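Local coordinates for protein putative isohexenylglutaconyl-CoA hydratase (Pseudomonas aeruginosa, PDB 4ZU2) that probably hydrates isohexenylglutaconyl-CoA in the breakdown of citronellate-type terpenes, as a member of the crotonase (enoyl-CoA hydratase/isomerase) family, at residues I14-R19 against L201-R205; L39-L43 against S93-A98; V52-R58 against Q103-L108. All coordinates share one frame; numbering follows the deposited sequence.

Contact 1 (I14-R19 against L201-R205); sequences IEGVLR and LEQLR
Arg205 lays its guanidinium over the Val17 side chain, with Val17 CG2 3.8 Å above one face of the group and offset toward its rim. Bends at chi2 (-80°) and chi3 carry the arginine from helix 190-205 to the hairpin turn that precedes strand 17-22. There its NH2 lies 3.0 Å from Glu15 OE1, a salt bridge in which the carboxylate meets the guanidinium edge with the two planes 85° apart. Such a crossed approach, made through one nitrogen, is not the two-pronged grip of coplanar groups. The turn is type II' from Ile14 to Val17, and it places Gly16 beside the arginine; Gly16 N and Arg205 NH1, both donors, are 3.4 Å apart without a bond. One helical turn earlier, Leu201 CD2 packs 4.2 Å from Val17 CG2, while its other branch, CD1, is 3.7 Å from Arg19 NH2. Arg19 reaches this methyl through a bend at chi2 (109°). Leu201 and Arg205 thus set the helix against the turn end of the hairpin, and Leu201 also touches Ala54 on the next strand. The one-nitrogen bridge to exposed Glu15 is probably a modest tether, whereas Val17 and Leu201 are buried.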
ATOM      1  N   ILE A  14      22.272   5.810 -25.627  1.00 37.84           N
ATOM      2  CA  ILE A  14      21.730   5.392 -26.915  1.00 35.14           C
ATOM      3  C   ILE A  14      20.430   6.141 -27.239  1.00 36.43           C
ATOM      4  O   ILE A  14      19.346   5.691 -26.887  1.00 32.50           O
ATOM      5  CB  ILE A  14      21.425   3.879 -26.932  1.00 65.96           C
ATOM      6  CG1 ILE A  14      20.594   3.459 -25.694  1.00 95.01           C
ATOM      7  CG2 ILE A  14      22.721   3.098 -26.933  1.00 64.22           C
ATOM      8  CD1 ILE A  14      19.458   2.421 -25.962  1.00 53.16           C
ATOM      9  N   GLU A  15      20.547   7.272 -27.927  1.00 43.05           N
ATOM     10  CA  GLU A  15      19.390   8.015 -28.406  1.00 51.84           C
ATOM     11  C   GLU A  15      18.712   8.721 -27.245  1.00 51.76           C
ATOM     12  O   GLU A  15      19.252   9.682 -26.710  1.00 54.36           O
ATOM     13  CB  GLU A  15      18.404   7.109 -29.151  1.00 57.20           C
ATOM     14  CG  GLU A  15      18.980   6.362 -30.326  1.00 64.88           C
ATOM     15  CD  GLU A  15      18.211   5.066 -30.612  1.00 72.29           C
ATOM     16  OE1 GLU A  15      17.965   4.300 -29.642  1.00 76.31           O
ATOM     17  OE2 GLU A  15      17.845   4.817 -31.794  1.00 69.04           O
ATOM     18  N   GLY A  16      17.529   8.265 -26.861  1.00 49.33           N
ATOM     19  CA  GLY A  16      16.846   8.829 -25.715  1.00 42.98           C
ATOM     20  C   GLY A  16      17.069   8.046 -24.428  1.00 39.11           C
ATOM     21  O   GLY A  16      16.542   8.452 -23.397  1.00 43.40           O
ATOM     22  N   VAL A  17      17.852   6.958 -24.473  1.00 30.88           N
ATOM     23  CA  VAL A  17      18.044   6.084 -23.300  1.00 30.49           C
ATOM     24  C   VAL A  17      19.454   6.217 -22.746  1.00 33.01           C
ATOM     25  O   VAL A  17      20.408   5.969 -23.455  1.00 34.50           O
ATOM     26  CB  VAL A  17      17.716   4.622 -23.622  1.00 22.23           C
ATOM     27  CG1 VAL A  17      17.910   3.763 -22.414  1.00 27.28           C
ATOM     28  CG2 VAL A  17      16.261   4.535 -24.159  1.00 18.31           C
ATOM     29  N   LEU A  18      19.585   6.695 -21.512  1.00 32.39           N
ATOM     30  CA  LEU A  18      20.907   6.777 -20.858  1.00 30.19           C
ATOM     31  C   LEU A  18      21.062   5.572 -19.914  1.00 31.94           C
ATOM     32  O   LEU A  18      20.375   5.476 -18.900  1.00 33.57           O
ATOM     33  CB  LEU A  18      21.095   8.100 -20.121  1.00 30.58           C
ATOM     34  CG  LEU A  18      22.337   8.260 -19.208  1.00 26.79           C
ATOM     35  CD1 LEU A  18      23.645   8.073 -19.967  1.00 27.45           C
ATOM     36  CD2 LEU A  18      22.329   9.623 -18.564  1.00 22.77           C
ATOM     37  N   ARG A  19      21.905   4.621 -20.298  1.00 26.38           N
ATOM     38  CA  ARG A  19      22.259   3.510 -19.427  1.00 27.30           C
ATOM     39  C   ARG A  19      23.382   3.911 -18.479  1.00 21.19           C
ATOM     40  O   ARG A  19      24.361   4.503 -18.911  1.00 24.30           O
ATOM     41  CB  ARG A  19      22.742   2.340 -20.248  1.00 28.23           C
ATOM     42  CG  ARG A  19      21.627   1.550 -20.826  1.00 36.88           C
ATOM     43  CD  ARG A  19      21.539   1.742 -22.352  1.00 46.37           C
ATOM     44  NE  ARG A  19      20.461   0.994 -23.017  1.00 43.40           N
ATOM     45  CZ  ARG A  19      20.182  -0.297 -22.840  1.00 41.60           C
ATOM     46  NH1 ARG A  19      20.851  -1.071 -21.996  1.00 40.98           N
ATOM     47  NH2 ARG A  19      19.202  -0.842 -23.513  1.00 44.49           N
ATOM     48  N   LEU A 201      11.353  -0.814 -22.576  1.00 28.38           N
ATOM     49  CA  LEU A 201      11.828   0.369 -23.270  1.00 28.24           C
ATOM     50  C   LEU A 201      11.024   0.666 -24.522  1.00 29.39           C
ATOM     51  O   LEU A 201      10.916   1.814 -24.917  1.00 34.23           O
ATOM     52  CB  LEU A 201      13.305   0.246 -23.612  1.00 21.05           C
ATOM     53  CG  LEU A 201      14.279   0.396 -22.432  1.00 32.35           C
ATOM     54  CD1 LEU A 201      15.726   0.166 -22.909  1.00 30.79           C
ATOM     55  CD2 LEU A 201      14.163   1.781 -21.734  1.00 33.09           C
ATOM     56  N   GLU A 202      10.447  -0.344 -25.146  1.00 26.66           N
ATOM     57  CA  GLU A 202       9.681  -0.058 -26.340  1.00 32.43           C
ATOM     58  C   GLU A 202       8.292   0.424 -25.901  1.00 31.96           C
ATOM     59  O   GLU A 202       7.717   1.274 -26.540  1.00 31.36           O
ATOM     60  CB  GLU A 202       9.642  -1.245 -27.299  1.00 36.80           C
ATOM     61  CG  GLU A 202       9.428  -0.785 -28.724  1.00 49.51           C
ATOM     62  CD  GLU A 202      10.657  -0.186 -29.367  1.00 55.65           C
ATOM     63  OE1 GLU A 202      11.761  -0.714 -29.115  1.00 56.83           O
ATOM     64  OE2 GLU A 202      10.508   0.829 -30.100  1.00 56.92           O
ATOM     65  N   GLN A 203       7.784  -0.082 -24.777  1.00 30.28           N
ATOM     66  CA  GLN A 203       6.550   0.469 -24.214  1.00 31.50           C
ATOM     67  C   GLN A 203       6.688   1.940 -23.882  1.00 34.52           C
ATOM     68  O   GLN A 203       5.767   2.732 -24.073  1.00 36.85           O
ATOM     69  CB  GLN A 203       6.156  -0.273 -22.959  1.00 30.11           C
ATOM     70  CG  GLN A 203       5.831  -1.712 -23.234  1.00 31.92           C
ATOM     71  CD  GLN A 203       5.495  -2.473 -21.974  1.00 34.36           C
ATOM     72  OE1 GLN A 203       6.290  -2.556 -21.044  1.00 34.32           O
ATOM     73  NE2 GLN A 203       4.298  -3.016 -21.931  1.00 36.97           N
ATOM     74  N   LEU A 204       7.862   2.295 -23.378  1.00 33.52           N
ATOM     75  CA  LEU A 204       8.136   3.645 -22.935  1.00 28.35           C
ATOM     76  C   LEU A 204       8.228   4.626 -24.083  1.00 32.07           C
ATOM     77  O   LEU A 204       7.952   5.824 -23.911  1.00 29.59           O
ATOM     78  CB  LEU A 204       9.455   3.622 -22.140  1.00 23.37           C
ATOM     79  CG  LEU A 204      10.158   4.892 -21.666  1.00 19.83           C
ATOM     80  CD1 LEU A 204      10.950   5.590 -22.757  1.00 17.54           C
ATOM     81  CD2 LEU A 204       9.215   5.825 -20.977  1.00 19.63           C
ATOM     82  N   ARG A 205       8.656   4.148 -25.250  1.00 34.55           N
ATOM     83  CA  ARG A 205       8.898   5.051 -26.382  1.00 33.04           C
ATOM     84  C   ARG A 205       7.579   5.512 -27.038  1.00 29.79           C
ATOM     85  O   ARG A 205       7.572   6.510 -27.789  1.00 24.99           O
ATOM     86  CB  ARG A 205       9.834   4.399 -27.431  1.00 37.39           C
ATOM     87  CG  ARG A 205      11.275   4.077 -26.940  1.00 63.09           C
ATOM     88  CD  ARG A 205      12.223   5.284 -26.938  1.00 61.18           C
ATOM     89  NE  ARG A 205      13.594   4.927 -27.326  1.00 54.88           N
ATOM     90  CZ  ARG A 205      14.580   5.802 -27.585  1.00 45.11           C
ATOM     91  NH1 ARG A 205      14.399   7.115 -27.513  1.00 31.54           N
ATOM     92  NH2 ARG A 205      15.778   5.356 -27.926  1.00 50.75           N
TER

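Contact 2 (L39-L43 against S93-A98); sequences LRAVL and SLLEEA
Leu94 sets CD1 between Leu39 CB and Leu43 CD1, while its CD2 lies against Leu39 CD1; with Ala98 these leucines make the dense apolar part of the contact. Leu94 CD2 is 3.7 Å from Leu39 CD1, and its CD1 is equally near Leu43 CD1, the latter two side chains crossing at about a right angle. Leu94 has CG anti to its own backbone N, which turns the branch across the gap to these partners. Leu43 CD1 also rests on Ala98, 3.9 Å from its CB; the small residue lets the leucine methyl come down near the backbone. The axes of the two segments run nearly parallel, 10.0 Å apart at a crossing angle of 26°. Helix 33-47 connects the parallel neighbouring strands 17-22 and 54-59, a beta-alpha-beta crossover of the crotonase fold, and helix 81-99, which leads into strand 104-109, lies beside it. Leu39 reaches on to Ile20 and Leu22 of the sheet beneath. The other flank is polar and only partly buried. Arg40 grips Glu97 side-on: NE donates to OE1 over 3.1 Å in an almost straight bond (176°), and NH2 donates to OE2 on its syn lone pair. The guanidinium and carboxylate planes are 33° apart, so the pairing is twisted. Ser93 CB sits 3.4 Å above one guanidinium face, near its rim, and a water donates both to Arg40 O and to Glu97 OE1.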
ATOM      1  N   LEU A  39      26.476  10.026  -9.256  1.00 15.70           N
ATOM      2  CA  LEU A  39      25.135   9.658  -9.665  1.00 20.96           C
ATOM      3  C   LEU A  39      24.252  10.881  -9.614  1.00 22.01           C
ATOM      4  O   LEU A  39      23.369  11.053 -10.452  1.00 17.15           O
ATOM      5  CB  LEU A  39      24.555   8.628  -8.743  1.00 18.88           C
ATOM      6  CG  LEU A  39      25.048   7.226  -8.971  1.00 24.22           C
ATOM      7  CD1 LEU A  39      24.772   6.395  -7.696  1.00 30.58           C
ATOM      8  CD2 LEU A  39      24.428   6.579 -10.169  1.00 20.55           C
ATOM      9  N   ARG A  40      24.534  11.724  -8.622  1.00 23.38           N
ATOM     10  CA  ARG A  40      23.761  12.924  -8.384  1.00 25.61           C
ATOM     11  C   ARG A  40      24.043  13.916  -9.478  1.00 26.71           C
ATOM     12  O   ARG A  40      23.141  14.648  -9.921  1.00 28.46           O
ATOM     13  CB  ARG A  40      24.093  13.528  -7.005  1.00 24.10           C
ATOM     14  CG  ARG A  40      23.543  12.714  -5.869  1.00 20.10           C
ATOM     15  CD  ARG A  40      23.785  13.366  -4.531  1.00 15.25           C
ATOM     16  NE  ARG A  40      22.929  14.534  -4.358  1.00 16.14           N
ATOM     17  CZ  ARG A  40      23.150  15.487  -3.460  1.00 12.97           C
ATOM     18  NH1 ARG A  40      24.188  15.402  -2.690  1.00  9.31           N
ATOM     19  NH2 ARG A  40      22.358  16.540  -3.353  1.00 17.20           N
ATOM     20  N   ALA A  41      25.301  13.941  -9.906  1.00 23.89           N
ATOM     21  CA  ALA A  41      25.736  14.863 -10.962  1.00 18.20           C
ATOM     22  C   ALA A  41      25.121  14.509 -12.288  1.00 17.92           C
ATOM     23  O   ALA A  41      24.723  15.392 -13.036  1.00 26.86           O
ATOM     24  CB  ALA A  41      27.280  14.862 -11.091  1.00 20.59           C
ATOM     25  N   VAL A  42      25.086  13.214 -12.597  1.00 21.30           N
ATOM     26  CA  VAL A  42      24.454  12.710 -13.802  1.00 24.08           C
ATOM     27  C   VAL A  42      22.939  12.979 -13.803  1.00 25.59           C
ATOM     28  O   VAL A  42      22.382  13.392 -14.812  1.00 23.46           O
ATOM     29  CB  VAL A  42      24.724  11.190 -13.990  1.00 29.01           C
ATOM     30  CG1 VAL A  42      23.822  10.605 -15.060  1.00 25.79           C
ATOM     31  CG2 VAL A  42      26.179  10.930 -14.359  1.00 26.30           C
ATOM     32  N   LEU A  43      22.274  12.766 -12.672  1.00 29.32           N
ATOM     33  CA  LEU A  43      20.832  12.961 -12.613  1.00 23.87           C
ATOM     34  C   LEU A  43      20.492  14.433 -12.834  1.00 24.92           C
ATOM     35  O   LEU A  43      19.477  14.740 -13.459  1.00 21.51           O
ATOM     36  CB  LEU A  43      20.248  12.427 -11.294  1.00 25.22           C
ATOM     37  CG  LEU A  43      20.241  10.884 -11.149  1.00 25.36           C
ATOM     38  CD1 LEU A  43      19.894  10.422  -9.729  1.00 23.86           C
ATOM     39  CD2 LEU A  43      19.318  10.236 -12.111  1.00 25.07           C
ATOM     40  N   SER A  93      19.625  12.433  -0.319  1.00 10.58           N
ATOM     41  CA  SER A  93      19.385  13.332  -1.440  1.00 13.34           C
ATOM     42  C   SER A  93      19.476  12.580  -2.756  1.00 15.48           C
ATOM     43  O   SER A  93      18.715  12.879  -3.663  1.00 11.26           O
ATOM     44  CB  SER A  93      20.354  14.503  -1.445  1.00 11.01           C
ATOM     45  OG  SER A  93      20.263  15.228  -0.253  1.00 14.74           O
ATOM     46  N   LEU A  94      20.372  11.599  -2.874  1.00 12.86           N
ATOM     47  CA  LEU A  94      20.413  10.803  -4.118  1.00 11.14           C
ATOM     48  C   LEU A  94      19.075  10.097  -4.347  1.00 13.81           C
ATOM     49  O   LEU A  94      18.599  10.066  -5.443  1.00 19.09           O
ATOM     50  CB  LEU A  94      21.547   9.780  -4.122  1.00 15.07           C
ATOM     51  CG  LEU A  94      21.435   8.609  -5.108  1.00 16.77           C
ATOM     52  CD1 LEU A  94      21.279   9.061  -6.527  1.00 19.38           C
ATOM     53  CD2 LEU A  94      22.691   7.752  -5.021  1.00 21.85           C
ATOM     54  N   LEU A  95      18.484   9.527  -3.293  1.00 17.15           N
ATOM     55  CA  LEU A  95      17.270   8.738  -3.431  1.00 16.73           C
ATOM     56  C   LEU A  95      16.121   9.659  -3.786  1.00 16.54           C
ATOM     57  O   LEU A  95      15.236   9.302  -4.565  1.00 11.83           O
ATOM     58  CB  LEU A  95      16.945   7.935  -2.146  1.00 15.85           C
ATOM     59  CG  LEU A  95      17.927   6.868  -1.631  1.00 21.08           C
ATOM     60  CD1 LEU A  95      17.481   6.278  -0.249  1.00 19.05           C
ATOM     61  CD2 LEU A  95      18.165   5.749  -2.646  1.00 20.24           C
ATOM     62  N   GLU A  96      16.173  10.871  -3.253  1.00 15.44           N
ATOM     63  CA  GLU A  96      15.114  11.833  -3.500  1.00 18.75           C
ATOM     64  C   GLU A  96      15.104  12.232  -4.956  1.00 20.41           C
ATOM     65  O   GLU A  96      14.034  12.317  -5.572  1.00 17.23           O
ATOM     66  CB  GLU A  96      15.288  13.107  -2.666  1.00 15.31           C
ATOM     67  CG  GLU A  96      14.925  12.951  -1.234  1.00 18.65           C
ATOM     68  CD  GLU A  96      14.955  14.286  -0.467  1.00 19.94           C
ATOM     69  OE1 GLU A  96      13.839  14.828  -0.228  1.00 10.93           O
ATOM     70  OE2 GLU A  96      16.083  14.758  -0.095  1.00 16.48           O
ATOM     71  N   GLU A  97      16.298  12.503  -5.477  1.00 17.50           N
ATOM     72  CA  GLU A  97      16.473  13.010  -6.832  1.00 13.68           C
ATOM     73  C   GLU A  97      16.383  11.913  -7.903  1.00 22.36           C
ATOM     74  O   GLU A  97      16.108  12.199  -9.076  1.00 18.39           O
ATOM     75  CB  GLU A  97      17.773  13.790  -6.944  1.00 12.03           C
ATOM     76  CG  GLU A  97      17.930  14.982  -5.947  1.00 25.63           C
ATOM     77  CD  GLU A  97      19.416  15.290  -5.548  1.00 24.01           C
ATOM     78  OE1 GLU A  97      20.349  14.709  -6.114  1.00 27.17           O
ATOM     79  OE2 GLU A  97      19.654  16.133  -4.673  1.00 24.23           O
ATOM     80  N   ALA A  98      16.596  10.663  -7.506  1.00 19.83           N
ATOM     81  CA  ALA A  98      16.395   9.577  -8.435  1.00 22.72           C
ATOM     82  C   ALA A  98      14.873   9.308  -8.522  1.00 22.12           C
ATOM     83  O   ALA A  98      14.302   9.291  -9.613  1.00 21.02           O
ATOM     84  CB  ALA A  98      17.157   8.342  -7.991  1.00 19.88           C
TER
HETATM   85  O   HOH W   1      20.826  15.097  -8.706  1.00 17.83           O

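Contact 3 (V52-R58 against Q103-L108); sequences VRALVLR and QLLVAL
Gln103 crosses Leu55 obliquely, its CB 3.8 Å from Leu55 CG, while its bent chain turns the amide back toward Val52. There NE2 donates to Val52 O over 3.2 Å; the oxygen lies near the amide plane, but the donor is tilted 33° from the carbonyl plane. NE2 also donates to Val46 O near the end of helix 33-47. Beyond it the strands run parallel at 20°, with the backbone bonds alternating in direction from Leu104 N to Arg53 O through to Leu108 N to Leu57 O. The closest of them, Val106 N to Leu55 O at 2.6 Å, is almost straight at 178°. On one face, Leu105 CD1 turns to Leu55 CB at 3.8 Å and also approaches Leu57 CB. The other face is looser: Ala54 CB is 4.3 Å from Leu104 CB, and Val56 CG1 4.5 Å from Val106 CB. At the far end Arg58 and Leu108 lie side by side, pointing the same way, with Leu108 CD2 at the guanidinium edge and 3.8 Å from Arg58 CD. These strands are the middle of a six-stranded mixed sheet, flanked by 17-22 beside 54-59 and 126-130 beside 104-109, with helix 190-205 packed on Leu104, Val106 and Leu108.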
ATOM      1  N   VAL A  52      16.404  12.970 -23.070  1.00 31.59           N
ATOM      2  CA  VAL A  52      16.700  11.779 -22.248  1.00 23.61           C
ATOM      3  C   VAL A  52      15.417  11.287 -21.575  1.00 23.58           C
ATOM      4  O   VAL A  52      14.930  11.911 -20.643  1.00 21.80           O
ATOM      5  CB  VAL A  52      17.770  12.110 -21.190  1.00 31.63           C
ATOM      6  CG1 VAL A  52      18.159  10.863 -20.412  1.00 32.13           C
ATOM      7  CG2 VAL A  52      19.010  12.725 -21.848  1.00 29.14           C
ATOM      8  N   ARG A  53      14.857  10.189 -22.072  1.00 24.98           N
ATOM      9  CA  ARG A  53      13.476   9.777 -21.764  1.00 22.15           C
ATOM     10  C   ARG A  53      13.484   8.589 -20.806  1.00 25.75           C
ATOM     11  O   ARG A  53      12.475   8.292 -20.171  1.00 20.67           O
ATOM     12  CB  ARG A  53      12.764   9.326 -23.047  1.00 27.89           C
ATOM     13  CG  ARG A  53      12.663  10.369 -24.152  1.00 33.59           C
ATOM     14  CD  ARG A  53      12.222   9.745 -25.487  1.00 36.33           C
ATOM     15  NE  ARG A  53      10.867   9.186 -25.438  1.00 33.88           N
ATOM     16  CZ  ARG A  53      10.257   8.568 -26.453  1.00 38.77           C
ATOM     17  NH1 ARG A  53      10.857   8.385 -27.640  1.00 39.05           N
ATOM     18  NH2 ARG A  53       9.029   8.115 -26.282  1.00 38.27           N
ATOM     19  N   ALA A  54      14.616   7.878 -20.742  1.00 28.13           N
ATOM     20  CA  ALA A  54      14.749   6.758 -19.821  1.00 24.96           C
ATOM     21  C   ALA A  54      16.180   6.602 -19.249  1.00 23.21           C
ATOM     22  O   ALA A  54      17.169   7.016 -19.850  1.00 15.36           O
ATOM     23  CB  ALA A  54      14.278   5.482 -20.460  1.00 24.68           C
ATOM     24  N   LEU A  55      16.247   6.055 -18.042  1.00 19.02           N
ATOM     25  CA  LEU A  55      17.500   5.729 -17.414  1.00 24.52           C
ATOM     26  C   LEU A  55      17.432   4.263 -17.053  1.00 23.82           C
ATOM     27  O   LEU A  55      16.400   3.781 -16.564  1.00 29.28           O
ATOM     28  CB  LEU A  55      17.757   6.563 -16.165  1.00 18.89           C
ATOM     29  CG  LEU A  55      17.610   8.080 -16.381  1.00 24.05           C
ATOM     30  CD1 LEU A  55      17.537   8.824 -15.036  1.00 19.09           C
ATOM     31  CD2 LEU A  55      18.721   8.632 -17.263  1.00 25.72           C
ATOM     32  N   VAL A  56      18.524   3.559 -17.354  1.00 18.58           N
ATOM     33  CA  VAL A  56      18.692   2.174 -16.940  1.00 23.64           C
ATOM     34  C   VAL A  56      19.889   2.116 -16.002  1.00 22.46           C
ATOM     35  O   VAL A  56      20.931   2.694 -16.238  1.00 25.69           O
ATOM     36  CB  VAL A  56      18.834   1.227 -18.136  1.00 29.40           C
ATOM     37  CG1 VAL A  56      18.640  -0.199 -17.673  1.00 29.75           C
ATOM     38  CG2 VAL A  56      17.799   1.570 -19.205  1.00 25.54           C
ATOM     39  N   LEU A  57      19.663   1.474 -14.885  1.00 20.05           N
ATOM     40  CA  LEU A  57      20.528   1.536 -13.779  1.00 22.29           C
ATOM     41  C   LEU A  57      20.921   0.107 -13.562  1.00 27.39           C
ATOM     42  O   LEU A  57      20.064  -0.761 -13.405  1.00 25.49           O
ATOM     43  CB  LEU A  57      19.785   2.091 -12.571  1.00 25.12           C
ATOM     44  CG  LEU A  57      20.665   2.305 -11.348  1.00 30.25           C
ATOM     45  CD1 LEU A  57      21.899   3.102 -11.675  1.00 29.09           C
ATOM     46  CD2 LEU A  57      19.855   2.991 -10.240  1.00 31.34           C
ATOM     47  N   ARG A  58      22.225  -0.136 -13.601  1.00 29.60           N
ATOM     48  CA  ARG A  58      22.723  -1.498 -13.627  1.00 34.85           C
ATOM     49  C   ARG A  58      24.088  -1.609 -12.948  1.00 27.23           C
ATOM     50  O   ARG A  58      24.778  -0.621 -12.737  1.00 33.27           O
ATOM     51  CB  ARG A  58      22.795  -2.006 -15.077  1.00 40.92           C
ATOM     52  CG  ARG A  58      22.483  -3.493 -15.214  1.00 42.78           C
ATOM     53  CD  ARG A  58      22.605  -4.017 -16.645  1.00 50.27           C
ATOM     54  NE  ARG A  58      23.600  -3.302 -17.449  1.00 58.83           N
ATOM     55  CZ  ARG A  58      23.365  -2.739 -18.638  1.00 64.53           C
ATOM     56  NH1 ARG A  58      22.156  -2.789 -19.221  1.00 56.68           N
ATOM     57  NH2 ARG A  58      24.369  -2.122 -19.259  1.00 68.30           N
ATOM     58  N   GLN A 103      12.596  11.461 -16.084  1.00 19.97           N
ATOM     59  CA  GLN A 103      12.761  10.217 -16.836  1.00 23.43           C
ATOM     60  C   GLN A 103      12.107   9.019 -16.188  1.00 21.74           C
ATOM     61  O   GLN A 103      11.990   8.958 -14.952  1.00 21.81           O
ATOM     62  CB  GLN A 103      14.272   9.855 -16.884  1.00 20.56           C
ATOM     63  CG  GLN A 103      15.159  10.756 -17.726  1.00 20.61           C
ATOM     64  CD  GLN A 103      15.566  12.026 -17.037  1.00 25.61           C
ATOM     65  OE1 GLN A 103      15.618  12.103 -15.803  1.00 20.54           O
ATOM     66  NE2 GLN A 103      15.870  13.048 -17.841  1.00 30.56           N
ATOM     67  N   LEU A 104      11.769   8.033 -17.022  1.00 23.01           N
ATOM     68  CA  LEU A 104      11.548   6.659 -16.558  1.00 22.18           C
ATOM     69  C   LEU A 104      12.912   6.058 -16.088  1.00 22.16           C
ATOM     70  O   LEU A 104      13.906   6.124 -16.800  1.00 16.57           O
ATOM     71  CB  LEU A 104      10.961   5.799 -17.676  1.00 20.79           C
ATOM     72  CG  LEU A 104      10.407   4.433 -17.278  1.00 17.07           C
ATOM     73  CD1 LEU A 104       9.012   4.531 -16.693  1.00 12.51           C
ATOM     74  CD2 LEU A 104      10.403   3.436 -18.471  1.00 18.48           C
ATOM     75  N   LEU A 105      12.937   5.501 -14.879  1.00 17.67           N
ATOM     76  CA  LEU A 105      14.134   4.940 -14.291  1.00 19.66           C
ATOM     77  C   LEU A 105      13.881   3.459 -14.197  1.00 20.35           C
ATOM     78  O   LEU A 105      12.972   3.026 -13.482  1.00 19.60           O
ATOM     79  CB  LEU A 105      14.388   5.513 -12.908  1.00 21.37           C
ATOM     80  CG  LEU A 105      15.546   4.868 -12.121  1.00 28.33           C
ATOM     81  CD1 LEU A 105      16.914   4.963 -12.842  1.00 24.27           C
ATOM     82  CD2 LEU A 105      15.685   5.484 -10.747  1.00 25.99           C
ATOM     83  N   VAL A 106      14.647   2.690 -14.955  1.00 24.05           N
ATOM     84  CA  VAL A 106      14.516   1.238 -14.929  1.00 26.35           C
ATOM     85  C   VAL A 106      15.702   0.651 -14.170  1.00 22.26           C
ATOM     86  O   VAL A 106      16.839   0.965 -14.488  1.00 19.59           O
ATOM     87  CB  VAL A 106      14.461   0.637 -16.359  1.00 22.71           C
ATOM     88  CG1 VAL A 106      14.176  -0.881 -16.307  1.00 18.45           C
ATOM     89  CG2 VAL A 106      13.429   1.370 -17.183  1.00 27.07           C
ATOM     90  N   ALA A 107      15.439  -0.183 -13.162  1.00 23.19           N
ATOM     91  CA  ALA A 107      16.524  -0.888 -12.505  1.00 27.88           C
ATOM     92  C   ALA A 107      16.597  -2.352 -12.935  1.00 24.93           C
ATOM     93  O   ALA A 107      15.649  -3.080 -12.801  1.00 22.75           O
ATOM     94  CB  ALA A 107      16.451  -0.771 -10.979  1.00 24.11           C
ATOM     95  N   LEU A 108      17.766  -2.763 -13.420  1.00 26.41           N
ATOM     96  CA  LEU A 108      18.049  -4.157 -13.709  1.00 22.63           C
ATOM     97  C   LEU A 108      18.929  -4.720 -12.588  1.00 21.88           C
ATOM     98  O   LEU A 108      20.140  -4.446 -12.509  1.00 19.84           O
ATOM     99  CB  LEU A 108      18.711  -4.251 -15.095  1.00 32.53           C
ATOM    100  CG  LEU A 108      18.606  -5.575 -15.869  1.00 38.80           C
ATOM    101  CD1 LEU A 108      17.178  -6.047 -15.928  1.00 45.67           C
ATOM    102  CD2 LEU A 108      19.117  -5.404 -17.260  1.00 36.31           C
TER

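Overall arrangement
The three contacts fall in one crotonase-type domain, around the same sheet. Contact 3 forms its middle, contact 1 joins neighbouring strand 17-22 to helix 190-205, and contact 2 packs helices 33-47 and 81-99. Centres of contacts 1 and 3 are about 8 Å apart, those of 2 and 3 about 12 Å, and those of 1 and 2 about 19 Å. Along the chain, contacts 2 and 3 alternate, and both fall between the two segments of contact 1. Arg53 NH2 to Arg205 O (2.6 Å) is a probable hydrogen bond. Helix 190-205 packs on the face of Leu104 and Val106, Leu43 of contact 2 on Leu55 of the other, so helices cover both faces.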